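Local coordinates for segregation and condensation protein B (Chlorobium tepidum TLS, PDB 1T6S) that probably works in chromosome partitioning during cell division, as the winged-helix ScpB partner of the bacterial SMC condensin complex, at residues Ala14-Ser19 / Gln26-Ile31; Gln6-Ser11 / His34-Ser39; Leu97-Val102 / Gly112-Ile117; Ser93-Glu98 / Ser121-Ile126. All blocks are in the same frame, centred on the assembly; numbering follows the deposited sequence.

In the fold
The four contacts fall into two pairs, one in each helix-rich half of an elongated chain. Contacts 1 and 2 share helix 2-18, have centres about 10 Å apart, and touch through S29 O and H34 N, a probable hydrogen bond; contact 1 is nested inside the loop that contact 2 closes. Contacts 3 and 4 come later, both starting from helix 87-106, with centres about 8 Å apart. Between the pairs the centres are 40 to 52 Å apart, with no touch. Each pair lies within what is best read as one winged-helix unit, so ScpB appears as two such modules in series, and contacts 3 and 4 both reach the second subunit.

Contact 1 (Ala14-Ser19 / Gln26-Ile31); sequences ALIFSS and QTLSQI
L15 and L28 are built alike: each has CG set opposite the carbonyl carbon (chi1 -70° in L15, -68° in L28) and then an extended step to the fork, which sends the methyls of both into the gap between their helices. There the two side chains run alongside, heading opposite ways. L28 CD2 slots in against L15 CB at 3.7 Å and also meets L15 CD1 at 3.8 Å, so one methyl covers the root and one branch of its neighbour. I31 joins in, its CG2 3.9 Å from L15 CD2 and as near to L15 CD1. These helices, 2-18 and 25-31, are the first two of the N-terminal winged-helix unit, and their short segments run at 130° to each other. L28 CD1, the other branch, comes 4.2 Å from I16 CG1, and I16 lies roughly perpendicular to L28. I16 is buried and also packs on Y68 and F70 of strand 67-72, carrying the interface into the wing hairpin. On the far side of helix 2-18, S18 OG bonds to A14 O at 2.8 Å, sharing that oxygen with S18 N, which arrives from the opposite face of the carbonyl plane.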
loop_
_atom_site.group_PDB
_atom_site.type_symbol
_atom_site.label_atom_id
_atom_site.label_comp_id
_atom_site.label_asym_id
_atom_site.label_seq_id
_atom_site.Cartn_x
_atom_site.Cartn_y
_atom_site.Cartn_z
ATOM N N ALA A 14 -3.560 2.892 -32.245
ATOM C CA ALA A 14 -3.918 1.628 -31.585
ATOM C C ALA A 14 -2.934 1.247 -30.476
ATOM O O ALA A 14 -3.342 0.772 -29.423
ATOM C CB ALA A 14 -3.987 0.509 -32.622
ATOM N N LEU A 15 -1.641 1.454 -30.718
ATOM C CA LEU A 15 -0.631 1.117 -29.713
ATOM C C LEU A 15 -0.719 2.063 -28.506
ATOM O O LEU A 15 -0.795 1.616 -27.357
ATOM C CB LEU A 15 0.774 1.148 -30.346
ATOM C CG LEU A 15 1.102 0.019 -31.355
ATOM C CD1 LEU A 15 2.380 0.329 -32.119
ATOM C CD2 LEU A 15 1.264 -1.328 -30.604
ATOM N N ILE A 16 -0.730 3.368 -28.768
ATOM C CA ILE A 16 -0.817 4.344 -27.688
ATOM C C ILE A 16 -2.130 4.170 -26.924
ATOM O O ILE A 16 -2.176 4.262 -25.696
ATOM C CB ILE A 16 -0.714 5.787 -28.233
ATOM C CG1 ILE A 16 0.638 5.954 -28.949
ATOM C CG2 ILE A 16 -0.833 6.808 -27.083
ATOM C CD1 ILE A 16 0.826 7.290 -29.638
ATOM N N PHE A 17 -3.204 3.898 -27.650
ATOM C CA PHE A 17 -4.490 3.697 -27.013
ATOM C C PHE A 17 -4.537 2.432 -26.144
ATOM O O PHE A 17 -5.091 2.458 -25.053
ATOM C CB PHE A 17 -5.571 3.609 -28.072
ATOM C CG PHE A 17 -6.945 3.512 -27.509
ATOM C CD1 PHE A 17 -7.725 4.650 -27.359
ATOM C CD2 PHE A 17 -7.470 2.276 -27.144
ATOM C CE1 PHE A 17 -9.022 4.558 -26.857
ATOM C CE2 PHE A 17 -8.761 2.169 -26.638
ATOM C CZ PHE A 17 -9.537 3.314 -26.497
ATOM N N SER A 18 -3.963 1.333 -26.629
ATOM C CA SER A 18 -3.952 0.063 -25.904
ATOM C C SER A 18 -3.015 0.011 -24.702
ATOM O O SER A 18 -3.224 -0.776 -23.775
ATOM C CB SER A 18 -3.527 -1.080 -26.837
ATOM O OG SER A 18 -4.430 -1.260 -27.904
ATOM N N SER A 19 -1.966 0.827 -24.754
ATOM C CA SER A 19 -0.944 0.882 -23.722
ATOM C C SER A 19 -1.474 1.046 -22.318
ATOM O O SER A 19 -2.369 1.850 -22.060
ATOM C CB SER A 19 0.044 2.021 -24.009
ATOM O OG SER A 19 -0.626 3.265 -24.071
ATOM N N GLN A 26 11.148 4.344 -28.770
ATOM C CA GLN A 26 11.805 3.053 -28.996
ATOM C C GLN A 26 10.800 1.917 -29.199
ATOM O O GLN A 26 10.925 1.118 -30.124
ATOM C CB GLN A 26 12.733 2.703 -27.820
ATOM C CG GLN A 26 14.008 3.558 -27.741
ATOM C CD GLN A 26 13.782 4.937 -27.132
ATOM O OE1 GLN A 26 14.713 5.738 -27.036
ATOM N NE2 GLN A 26 12.561 5.214 -26.715
ATOM N N THR A 27 9.809 1.855 -28.320
ATOM C CA THR A 27 8.793 0.823 -28.394
ATOM C C THR A 27 7.917 0.963 -29.640
ATOM O O THR A 27 7.670 -0.016 -30.350
ATOM C CB THR A 27 7.913 0.849 -27.132
ATOM O OG1 THR A 27 8.752 0.724 -25.980
ATOM C CG2 THR A 27 6.895 -0.287 -27.146
ATOM N N LEU A 28 7.447 2.175 -29.910
ATOM C CA LEU A 28 6.617 2.394 -31.088
ATOM C C LEU A 28 7.343 2.078 -32.405
ATOM O O LEU A 28 6.725 1.555 -33.336
ATOM C CB LEU A 28 6.077 3.836 -31.110
ATOM C CG LEU A 28 5.045 4.139 -30.004
ATOM C CD1 LEU A 28 4.697 5.631 -29.969
ATOM C CD2 LEU A 28 3.784 3.290 -30.233
ATOM N N SER A 29 8.635 2.391 -32.500
ATOM C CA SER A 29 9.388 2.110 -33.730
ATOM C C SER A 29 9.644 0.598 -33.898
ATOM O O SER A 29 9.621 0.081 -35.014
ATOM C CB SER A 29 10.744 2.839 -33.727
ATOM O OG SER A 29 10.581 4.226 -33.463
ATOM N N GLN A 30 9.885 -0.102 -32.795
ATOM C CA GLN A 30 10.144 -1.542 -32.870
ATOM C C GLN A 30 8.909 -2.314 -33.298
ATOM O O GLN A 30 8.990 -3.214 -34.129
ATOM C CB GLN A 30 10.622 -2.096 -31.515
ATOM C CG GLN A 30 10.820 -3.624 -31.515
ATOM C CD GLN A 30 10.975 -4.225 -30.124
ATOM O OE1 GLN A 30 10.249 -3.864 -29.197
ATOM N NE2 GLN A 30 11.915 -5.160 -29.979
ATOM N N ILE A 31 7.757 -1.964 -32.738
ATOM C CA ILE A 31 6.533 -2.689 -33.072
ATOM C C ILE A 31 5.986 -2.392 -34.474
ATOM O O ILE A 31 5.508 -3.292 -35.159
ATOM C CB ILE A 31 5.433 -2.435 -32.003
ATOM C CG1 ILE A 31 5.934 -2.922 -30.630
ATOM C CG2 ILE A 31 4.146 -3.164 -32.395
ATOM C CD1 ILE A 31 4.990 -2.641 -29.445
#

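Contact 2 (Gln6-Ser11 / His34-Ser39); sequences QQLLRS and HKFTPS
L8 puts one methyl squarely over the imidazole of H34. Its CD1 lies 3.6 Å from the ring centroid and only 7° off the ring normal, a CH-pi contact over the face. The first torsion of L8 is unusual: chi1 of -132° falls well away from any staggered position and swings the fork toward the loop. H34 extends to meet it, with CG opposite its own backbone N (chi1 -174°). Both methyls also reach F36: L8 CD1 comes to the phenyl obliquely, 4.0 Å from F36 CZ, and L8 CD2 is 4.0 Å from F36 CE1. Within the loop the two rings brace each other. H34 CD2 sits 3.3 Å above the plane of the F36 ring, over its centre, and H34 NE2 bonds to E40 OE2, which should fix how the imidazole is rotated. Next to it K35 makes an inverse gamma turn, and T37 then caps helix 38-55. The loop thus bridges helix 2-18 to helix 25-31, where F36 rests on L25 and S29, while L9, next to L8, packs on A44 and L48 of helix 38-55.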
loop_
_atom_site.group_PDB
_atom_site.type_symbol
_atom_site.label_atom_id
_atom_site.label_comp_id
_atom_site.label_asym_id
_atom_site.label_seq_id
_atom_site.Cartn_x
_atom_site.Cartn_y
_atom_site.Cartn_z
ATOM N N GLN A 6 -1.207 6.638 -43.617
ATOM C CA GLN A 6 -2.438 6.555 -42.842
ATOM C C GLN A 6 -2.516 5.281 -41.995
ATOM O O GLN A 6 -3.015 5.303 -40.873
ATOM C CB GLN A 6 -3.658 6.633 -43.763
ATOM C CG GLN A 6 -3.551 7.716 -44.828
ATOM C CD GLN A 6 -3.087 9.058 -44.269
ATOM O OE1 GLN A 6 -3.725 9.637 -43.376
ATOM N NE2 GLN A 6 -1.967 9.564 -44.801
ATOM N N GLN A 7 -2.016 4.177 -42.540
ATOM C CA GLN A 7 -2.035 2.917 -41.822
ATOM C C GLN A 7 -1.044 2.987 -40.652
ATOM O O GLN A 7 -1.319 2.495 -39.564
ATOM C CB GLN A 7 -1.681 1.770 -42.766
ATOM C CG GLN A 7 -1.638 0.404 -42.115
ATOM C CD GLN A 7 -2.993 -0.072 -41.600
ATOM O OE1 GLN A 7 -3.077 -1.103 -40.931
ATOM N NE2 GLN A 7 -4.060 0.671 -41.913
ATOM N N LEU A 8 0.103 3.613 -40.887
ATOM C CA LEU A 8 1.112 3.771 -39.856
ATOM C C LEU A 8 0.536 4.654 -38.747
ATOM O O LEU A 8 0.794 4.443 -37.558
ATOM C CB LEU A 8 2.353 4.453 -40.424
ATOM C CG LEU A 8 3.739 3.874 -40.146
ATOM C CD1 LEU A 8 4.724 4.994 -40.414
ATOM C CD2 LEU A 8 3.895 3.357 -38.708
ATOM N N LEU A 9 -0.247 5.648 -39.147
ATOM C CA LEU A 9 -0.842 6.558 -38.185
ATOM C C LEU A 9 -1.851 5.778 -37.339
ATOM O O LEU A 9 -1.880 5.917 -36.110
ATOM C CB LEU A 9 -1.504 7.738 -38.907
ATOM C CG LEU A 9 -1.199 9.151 -38.378
ATOM C CD1 LEU A 9 0.304 9.402 -38.337
ATOM C CD2 LEU A 9 -1.868 10.180 -39.280
ATOM N N ARG A 10 -2.653 4.942 -37.995
ATOM C CA ARG A 10 -3.641 4.112 -37.306
ATOM C C ARG A 10 -2.974 3.139 -36.326
ATOM O O ARG A 10 -3.486 2.889 -35.223
ATOM C CB ARG A 10 -4.502 3.353 -38.329
ATOM C CG ARG A 10 -5.659 4.205 -38.888
ATOM C CD ARG A 10 -6.238 3.643 -40.192
ATOM N NE ARG A 10 -6.688 2.258 -40.057
ATOM C CZ ARG A 10 -7.811 1.873 -39.455
ATOM N NH1 ARG A 10 -8.636 2.765 -38.918
ATOM N NH2 ARG A 10 -8.103 0.583 -39.385
ATOM N N SER A 11 -1.831 2.597 -36.726
ATOM C CA SER A 11 -1.092 1.685 -35.851
ATOM C C SER A 11 -0.598 2.424 -34.600
ATOM O O SER A 11 -0.651 1.890 -33.493
ATOM C CB SER A 11 0.092 1.084 -36.591
ATOM O OG SER A 11 -0.364 0.427 -37.762
ATOM N N HIS A 34 9.069 0.640 -38.028
ATOM C CA HIS A 34 9.327 1.919 -38.706
ATOM C C HIS A 34 10.382 2.699 -37.919
ATOM O O HIS A 34 10.220 2.915 -36.716
ATOM C CB HIS A 34 8.051 2.776 -38.789
ATOM C CG HIS A 34 8.218 4.032 -39.594
ATOM N ND1 HIS A 34 8.261 4.034 -40.973
ATOM C CD2 HIS A 34 8.386 5.323 -39.212
ATOM C CE1 HIS A 34 8.450 5.269 -41.405
ATOM N NE2 HIS A 34 8.529 6.069 -40.356
ATOM N N LYS A 35 11.450 3.117 -38.600
ATOM C CA LYS A 35 12.532 3.871 -37.969
ATOM C C LYS A 35 12.190 5.346 -37.751
ATOM O O LYS A 35 12.761 6.236 -38.390
ATOM C CB LYS A 35 13.819 3.776 -38.800
ATOM C CG LYS A 35 14.452 2.388 -38.860
ATOM C CD LYS A 35 15.663 2.387 -39.790
ATOM C CE LYS A 35 16.413 1.053 -39.752
ATOM N NZ LYS A 35 15.495 -0.100 -39.965
ATOM N N PHE A 36 11.256 5.585 -36.840
ATOM C CA PHE A 36 10.814 6.928 -36.490
ATOM C C PHE A 36 11.892 7.832 -35.938
ATOM O O PHE A 36 12.671 7.417 -35.089
ATOM C CB PHE A 36 9.732 6.870 -35.417
ATOM C CG PHE A 36 8.353 6.719 -35.950
ATOM C CD1 PHE A 36 7.670 5.505 -35.828
ATOM C CD2 PHE A 36 7.714 7.799 -36.545
ATOM C CE1 PHE A 36 6.370 5.384 -36.287
ATOM C CE2 PHE A 36 6.413 7.684 -37.007
ATOM C CZ PHE A 36 5.735 6.472 -36.880
ATOM N N THR A 37 11.917 9.076 -36.414
ATOM C CA THR A 37 12.840 10.070 -35.880
ATOM C C THR A 37 11.992 10.723 -34.769
ATOM O O THR A 37 10.760 10.685 -34.822
ATOM C CB THR A 37 13.275 11.140 -36.974
ATOM O OG1 THR A 37 12.155 11.947 -37.364
ATOM C CG2 THR A 37 13.821 10.426 -38.235
ATOM N N PRO A 38 12.633 11.292 -33.736
ATOM C CA PRO A 38 11.858 11.923 -32.660
ATOM C C PRO A 38 10.935 13.023 -33.169
ATOM O O PRO A 38 9.848 13.251 -32.628
ATOM C CB PRO A 38 12.934 12.432 -31.694
ATOM C CG PRO A 38 14.189 12.461 -32.515
ATOM C CD PRO A 38 14.070 11.286 -33.422
ATOM N N SER A 39 11.362 13.686 -34.236
ATOM C CA SER A 39 10.576 14.746 -34.816
ATOM C C SER A 39 9.431 14.169 -35.650
ATOM O O SER A 39 8.301 14.670 -35.613
ATOM C CB SER A 39 11.477 15.626 -35.682
ATOM O OG SER A 39 10.787 16.798 -36.046
#

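Contact 3 (Leu97-Val102 / Gly112-Ile117); sequences LEVLAV and GEIQQI. With NO3 (nitrate ion), chain G.
V102 meets two isoleucines one helical turn apart, I114 and I117, and does so with one methyl. Its CG1 points into the notch between them, 4.1 Å from I114 CG1 and 4.0 Å from I117 CD1. The two neighbours lie differently against it. I114 slants across the valine, presenting the middle of its longer branch, while I117 runs past it in the opposite direction, so that the terminal methyl does the touching. With chi1 at 177°, V102 holds CG1 away from its own backbone N and out toward helix 111-118. One turn earlier, V99 CG1 makes a slacker contact with I114 CG2, at 4.3 Å. I114 is therefore touched on both branches, CG1 by V102 and CG2 by V99. The short segments of the two helices run at 111° to each other, 10.5 Å apart at their closest. These are the first two helices of the C-terminal winged-helix unit; V99 also leans on S125, I126 and L129 of its third helix, 125-131. On another side of helix 87-106, L97 and L100 pack against L100 and L97 of the second subunit, so the same helix serves both the domain core and the dimer. At the start of helix 111-118, G112 N donates to a nitrate O2 at 2.8 Å, a bound ion that probably came from the crystallisation liquor. A long, weak E98-R118 ion pair lies nearby, but the side chains that meet are all aliphatic, so this part of the interface rests on dispersion and buried methyls, without a directional bond.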
loop_
_atom_site.group_PDB
_atom_site.type_symbol
_atom_site.label_atom_id
_atom_site.label_comp_id
_atom_site.label_asym_id
_atom_site.label_seq_id
_atom_site.Cartn_x
_atom_site.Cartn_y
_atom_site.Cartn_z
ATOM N N LEU A 97 -4.601 5.293 4.889
ATOM C CA LEU A 97 -3.226 5.736 4.699
ATOM C C LEU A 97 -2.661 6.518 5.889
ATOM O O LEU A 97 -1.515 6.292 6.295
ATOM C CB LEU A 97 -3.116 6.581 3.418
ATOM C CG LEU A 97 -3.251 5.751 2.131
ATOM C CD1 LEU A 97 -3.080 6.666 0.929
ATOM C CD2 LEU A 97 -2.193 4.657 2.095
ATOM N N GLU A 98 -3.457 7.438 6.436
ATOM C CA GLU A 98 -3.026 8.239 7.596
ATOM C C GLU A 98 -2.766 7.362 8.833
ATOM O O GLU A 98 -1.759 7.530 9.514
ATOM C CB GLU A 98 -4.078 9.308 7.956
ATOM C CG GLU A 98 -4.136 10.498 7.001
ATOM C CD GLU A 98 -5.147 11.584 7.422
ATOM O OE1 GLU A 98 -5.200 12.642 6.752
ATOM O OE2 GLU A 98 -5.889 11.381 8.414
ATOM N N VAL A 99 -3.680 6.439 9.116
ATOM C CA VAL A 99 -3.494 5.569 10.262
ATOM C C VAL A 99 -2.235 4.701 10.011
ATOM O O VAL A 99 -1.383 4.551 10.891
ATOM C CB VAL A 99 -4.755 4.680 10.521
ATOM C CG1 VAL A 99 -4.457 3.622 11.593
ATOM C CG2 VAL A 99 -5.921 5.558 10.974
ATOM N N LEU A 100 -2.106 4.160 8.800
ATOM C CA LEU A 100 -0.942 3.355 8.438
ATOM C C LEU A 100 0.343 4.145 8.662
ATOM O O LEU A 100 1.348 3.614 9.134
ATOM C CB LEU A 100 -0.976 2.962 6.960
ATOM C CG LEU A 100 -0.680 1.494 6.667
ATOM C CD1 LEU A 100 -0.481 1.301 5.164
ATOM C CD2 LEU A 100 0.516 1.024 7.445
ATOM N N ALA A 101 0.304 5.419 8.283
ATOM C CA ALA A 101 1.434 6.322 8.426
ATOM C C ALA A 101 1.783 6.521 9.899
ATOM O O ALA A 101 2.956 6.530 10.260
ATOM C CB ALA A 101 1.097 7.684 7.779
ATOM N N VAL A 102 0.760 6.695 10.739
ATOM C CA VAL A 102 0.959 6.883 12.175
ATOM C C VAL A 102 1.592 5.630 12.793
ATOM O O VAL A 102 2.496 5.721 13.628
ATOM C CB VAL A 102 -0.380 7.211 12.896
ATOM C CG1 VAL A 102 -0.152 7.321 14.414
ATOM C CG2 VAL A 102 -0.946 8.543 12.369
ATOM N N GLY A 112 -5.716 4.027 21.261
ATOM C CA GLY A 112 -5.875 5.261 22.008
ATOM C C GLY A 112 -4.825 6.283 21.615
ATOM O O GLY A 112 -5.122 7.465 21.430
ATOM N N GLU A 113 -3.587 5.819 21.487
ATOM C CA GLU A 113 -2.487 6.678 21.116
ATOM C C GLU A 113 -2.655 7.220 19.695
ATOM O O GLU A 113 -2.442 8.406 19.449
ATOM C CB GLU A 113 -1.161 5.915 21.271
ATOM C CG GLU A 113 -0.717 5.782 22.741
ATOM C CD GLU A 113 0.436 4.807 22.960
ATOM O OE1 GLU A 113 1.079 4.887 24.027
ATOM O OE2 GLU A 113 0.702 3.957 22.090
ATOM N N ILE A 114 -3.062 6.360 18.765
ATOM C CA ILE A 114 -3.256 6.790 17.379
ATOM C C ILE A 114 -4.314 7.892 17.350
ATOM O O ILE A 114 -4.171 8.907 16.656
ATOM C CB ILE A 114 -3.723 5.609 16.481
ATOM C CG1 ILE A 114 -2.571 4.603 16.303
ATOM C CG2 ILE A 114 -4.209 6.152 15.116
ATOM C CD1 ILE A 114 -3.005 3.239 15.805
ATOM N N GLN A 115 -5.377 7.684 18.115
ATOM C CA GLN A 115 -6.453 8.670 18.197
ATOM C C GLN A 115 -5.922 10.030 18.672
ATOM O O GLN A 115 -6.214 11.065 18.062
ATOM C CB GLN A 115 -7.547 8.162 19.132
ATOM C CG GLN A 115 -8.676 9.144 19.345
ATOM C CD GLN A 115 -9.765 8.574 20.225
ATOM O OE1 GLN A 115 -9.501 8.107 21.340
ATOM N NE2 GLN A 115 -11.000 8.606 19.732
ATOM N N GLN A 116 -5.136 10.021 19.745
ATOM C CA GLN A 116 -4.553 11.248 20.293
ATOM C C GLN A 116 -3.742 12.019 19.236
ATOM O O GLN A 116 -3.905 13.228 19.068
ATOM C CB GLN A 116 -3.625 10.915 21.470
ATOM C CG GLN A 116 -4.304 10.241 22.648
ATOM C CD GLN A 116 -5.150 11.206 23.458
ATOM O OE1 GLN A 116 -6.001 10.791 24.257
ATOM N NE2 GLN A 116 -4.914 12.506 23.264
ATOM N N ILE A 117 -2.859 11.308 18.542
ATOM C CA ILE A 117 -2.010 11.895 17.512
ATOM C C ILE A 117 -2.812 12.484 16.338
ATOM O O ILE A 117 -2.508 13.579 15.863
ATOM C CB ILE A 117 -0.994 10.828 16.978
ATOM C CG1 ILE A 117 -0.031 10.420 18.102
ATOM C CG2 ILE A 117 -0.209 11.372 15.802
ATOM C CD1 ILE A 117 0.680 9.108 17.866
HETATM N N NO3 G . -6.726 1.178 23.485
HETATM O O1 NO3 G . -7.129 0.200 22.785
HETATM O O2 NO3 G . -5.872 1.864 23.031
HETATM O O3 NO3 G . -7.240 1.347 24.571
#

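Contact 4 (Ser93-Glu98 / Ser121-Ile126); sequences SRSMLE and SPDYSI. With NO3 (nitrate ion), chain C; NO3 (nitrate ion), chain E; NO3 (nitrate ion), chain I.
The carboxylate of D123 brings OD1 to 3.7 Å from S95 CB, and both of its oxygens are met from above the plane by S125. S125 OG bonds to OD1 at 2.9 Å, and S125 N bonds to OD2 at 3.1 Å, the hydrogen pointing nearly straight at it (167°). The guanidinium of R94 is the other flat group: a nitrate sits at its edge, in the plane, with O1 taking a bond of 2.7 Å from R94 NE and a weak one from NH2, while W105 of the second subunit makes a cation-pi contact with this arginine. The bond from S125 N to D123 OD2 closes an Asx turn. It leads into helix 125-131, the third helix of the winged-helix unit and the one in the place of the recognition helix in DNA-binding relatives; Y124 is at its N-cap. Here helix 87-106 comes very close, the CA atoms of M96 and S125 being 5.4 Å apart, with the small S95 and S125 lying between the backbones. S125 OG approaches S95 O at 3.7 Å, a van der Waals neighbour. S95 turns its own hydroxyl back between backbone N and carbonyl carbon (chi1 63°), where it bonds chiefly to R91 O, with L92 O as a second acceptor. A second nitrate rests at the start of helix 125-131, its O2 held by I126 N at 2.8 Å. M96, flanking S125, also packs on R128 and L129 and on F160 of the second subunit; S93 OG, turned away from 121-126, bonds to O1 of a third nitrate at 2.8 Å.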
loop_
_atom_site.group_PDB
_atom_site.type_symbol
_atom_site.label_atom_id
_atom_site.label_comp_id
_atom_site.label_asym_id
_atom_site.label_seq_id
_atom_site.Cartn_x
_atom_site.Cartn_y
_atom_site.Cartn_z
ATOM N N SER A 93 -9.681 5.689 1.510
ATOM C CA SER A 93 -8.265 5.694 1.160
ATOM C C SER A 93 -7.416 6.567 2.097
ATOM O O SER A 93 -6.387 6.125 2.613
ATOM C CB SER A 93 -8.072 6.186 -0.278
ATOM O OG SER A 93 -8.537 5.227 -1.213
ATOM N N ARG A 94 -7.842 7.809 2.308
ATOM C CA ARG A 94 -7.089 8.724 3.156
ATOM C C ARG A 94 -6.960 8.224 4.593
ATOM O O ARG A 94 -5.867 8.211 5.161
ATOM C CB ARG A 94 -7.738 10.113 3.154
ATOM C CG ARG A 94 -7.015 11.117 4.057
ATOM C CD ARG A 94 -7.567 12.538 3.962
ATOM N NE ARG A 94 -8.906 12.691 4.537
ATOM C CZ ARG A 94 -9.538 13.859 4.670
ATOM N NH1 ARG A 94 -8.946 14.979 4.268
ATOM N NH2 ARG A 94 -10.762 13.908 5.196
ATOM N N SER A 95 -8.079 7.820 5.179
ATOM C CA SER A 95 -8.065 7.353 6.550
ATOM C C SER A 95 -7.144 6.150 6.705
ATOM O O SER A 95 -6.321 6.121 7.618
ATOM C CB SER A 95 -9.492 7.027 7.036
ATOM O OG SER A 95 -10.084 5.974 6.300
ATOM N N MET A 96 -7.249 5.170 5.811
ATOM C CA MET A 96 -6.382 4.007 5.919
ATOM C C MET A 96 -4.912 4.394 5.818
ATOM O O MET A 96 -4.077 3.890 6.574
ATOM C CB MET A 96 -6.703 2.969 4.837
ATOM C CG MET A 96 -7.808 2.017 5.232
ATOM S SD MET A 96 -7.861 0.551 4.176
ATOM C CE MET A 96 -6.156 0.250 3.937
ATOM N N LEU A 97 -4.601 5.293 4.889
ATOM C CA LEU A 97 -3.226 5.736 4.699
ATOM C C LEU A 97 -2.661 6.518 5.889
ATOM O O LEU A 97 -1.515 6.292 6.295
ATOM C CB LEU A 97 -3.116 6.581 3.418
ATOM C CG LEU A 97 -3.251 5.751 2.131
ATOM C CD1 LEU A 97 -3.080 6.666 0.929
ATOM C CD2 LEU A 97 -2.193 4.657 2.095
ATOM N N GLU A 98 -3.457 7.438 6.436
ATOM C CA GLU A 98 -3.026 8.239 7.596
ATOM C C GLU A 98 -2.766 7.362 8.833
ATOM O O GLU A 98 -1.759 7.530 9.514
ATOM C CB GLU A 98 -4.078 9.308 7.956
ATOM C CG GLU A 98 -4.136 10.498 7.001
ATOM C CD GLU A 98 -5.147 11.584 7.422
ATOM O OE1 GLU A 98 -5.200 12.642 6.752
ATOM O OE2 GLU A 98 -5.889 11.381 8.414
ATOM N N SER A 121 -12.259 10.269 15.014
ATOM C CA SER A 121 -13.610 10.025 15.509
ATOM C C SER A 121 -13.735 9.113 16.743
ATOM O O SER A 121 -14.381 9.492 17.716
ATOM C CB SER A 121 -14.497 9.507 14.368
ATOM N N PRO A 122 -13.136 7.906 16.729
ATOM C CA PRO A 122 -12.311 7.203 15.741
ATOM C C PRO A 122 -13.093 6.388 14.711
ATOM O O PRO A 122 -14.296 6.560 14.551
ATOM C CB PRO A 122 -11.452 6.308 16.607
ATOM C CG PRO A 122 -12.457 5.828 17.602
ATOM C CD PRO A 122 -13.180 7.132 17.986
ATOM N N ASP A 123 -12.396 5.481 14.034
ATOM C CA ASP A 123 -13.013 4.673 12.988
ATOM C C ASP A 123 -12.575 3.202 13.011
ATOM O O ASP A 123 -12.155 2.685 14.051
ATOM C CB ASP A 123 -12.684 5.295 11.628
ATOM C CG ASP A 123 -11.187 5.337 11.349
ATOM O OD1 ASP A 123 -10.790 5.953 10.338
ATOM O OD2 ASP A 123 -10.409 4.750 12.135
ATOM N N TYR A 124 -12.676 2.529 11.865
ATOM C CA TYR A 124 -12.287 1.128 11.781
ATOM C C TYR A 124 -11.006 0.916 10.986
ATOM O O TYR A 124 -10.783 -0.169 10.460
ATOM C CB TYR A 124 -13.388 0.284 11.127
ATOM C CG TYR A 124 -14.719 0.315 11.842
ATOM C CD1 TYR A 124 -15.748 1.145 11.397
ATOM C CD2 TYR A 124 -14.957 -0.491 12.956
ATOM C CE1 TYR A 124 -16.982 1.171 12.041
ATOM C CE2 TYR A 124 -16.191 -0.470 13.611
ATOM C CZ TYR A 124 -17.197 0.362 13.143
ATOM O OH TYR A 124 -18.416 0.388 13.767
ATOM N N SER A 125 -10.163 1.935 10.897
ATOM C CA SER A 125 -8.933 1.793 10.129
ATOM C C SER A 125 -8.035 0.664 10.609
ATOM O O SER A 125 -7.446 -0.050 9.798
ATOM C CB SER A 125 -8.173 3.117 10.116
ATOM O OG SER A 125 -8.837 4.039 9.270
ATOM N N ILE A 126 -7.913 0.499 11.920
ATOM C CA ILE A 126 -7.088 -0.595 12.426
ATOM C C ILE A 126 -7.627 -1.938 11.953
ATOM O O ILE A 126 -6.857 -2.792 11.512
ATOM C CB ILE A 126 -7.024 -0.615 13.966
ATOM C CG1 ILE A 126 -6.085 0.484 14.456
ATOM C CG2 ILE A 126 -6.551 -1.991 14.458
ATOM C CD1 ILE A 126 -6.623 1.848 14.270
HETATM N N NO3 C . -10.213 0.444 14.526
HETATM O O1 NO3 C . -10.524 0.543 15.737
HETATM O O2 NO3 C . -9.601 1.353 14.050
HETATM O O3 NO3 C . -10.552 -0.551 13.944
HETATM N N NO3 E . -10.363 10.409 6.627
HETATM O O1 NO3 E . -10.635 10.920 5.515
HETATM O O2 NO3 E . -9.276 10.633 7.081
HETATM O O3 NO3 E . -11.220 9.723 7.163
HETATM N N NO3 I . -8.543 7.219 -4.027
HETATM O O1 NO3 I . -9.495 6.901 -3.286
HETATM O O2 NO3 I . -8.816 7.594 -5.140
HETATM O O3 NO3 I . -7.416 7.127 -3.578
#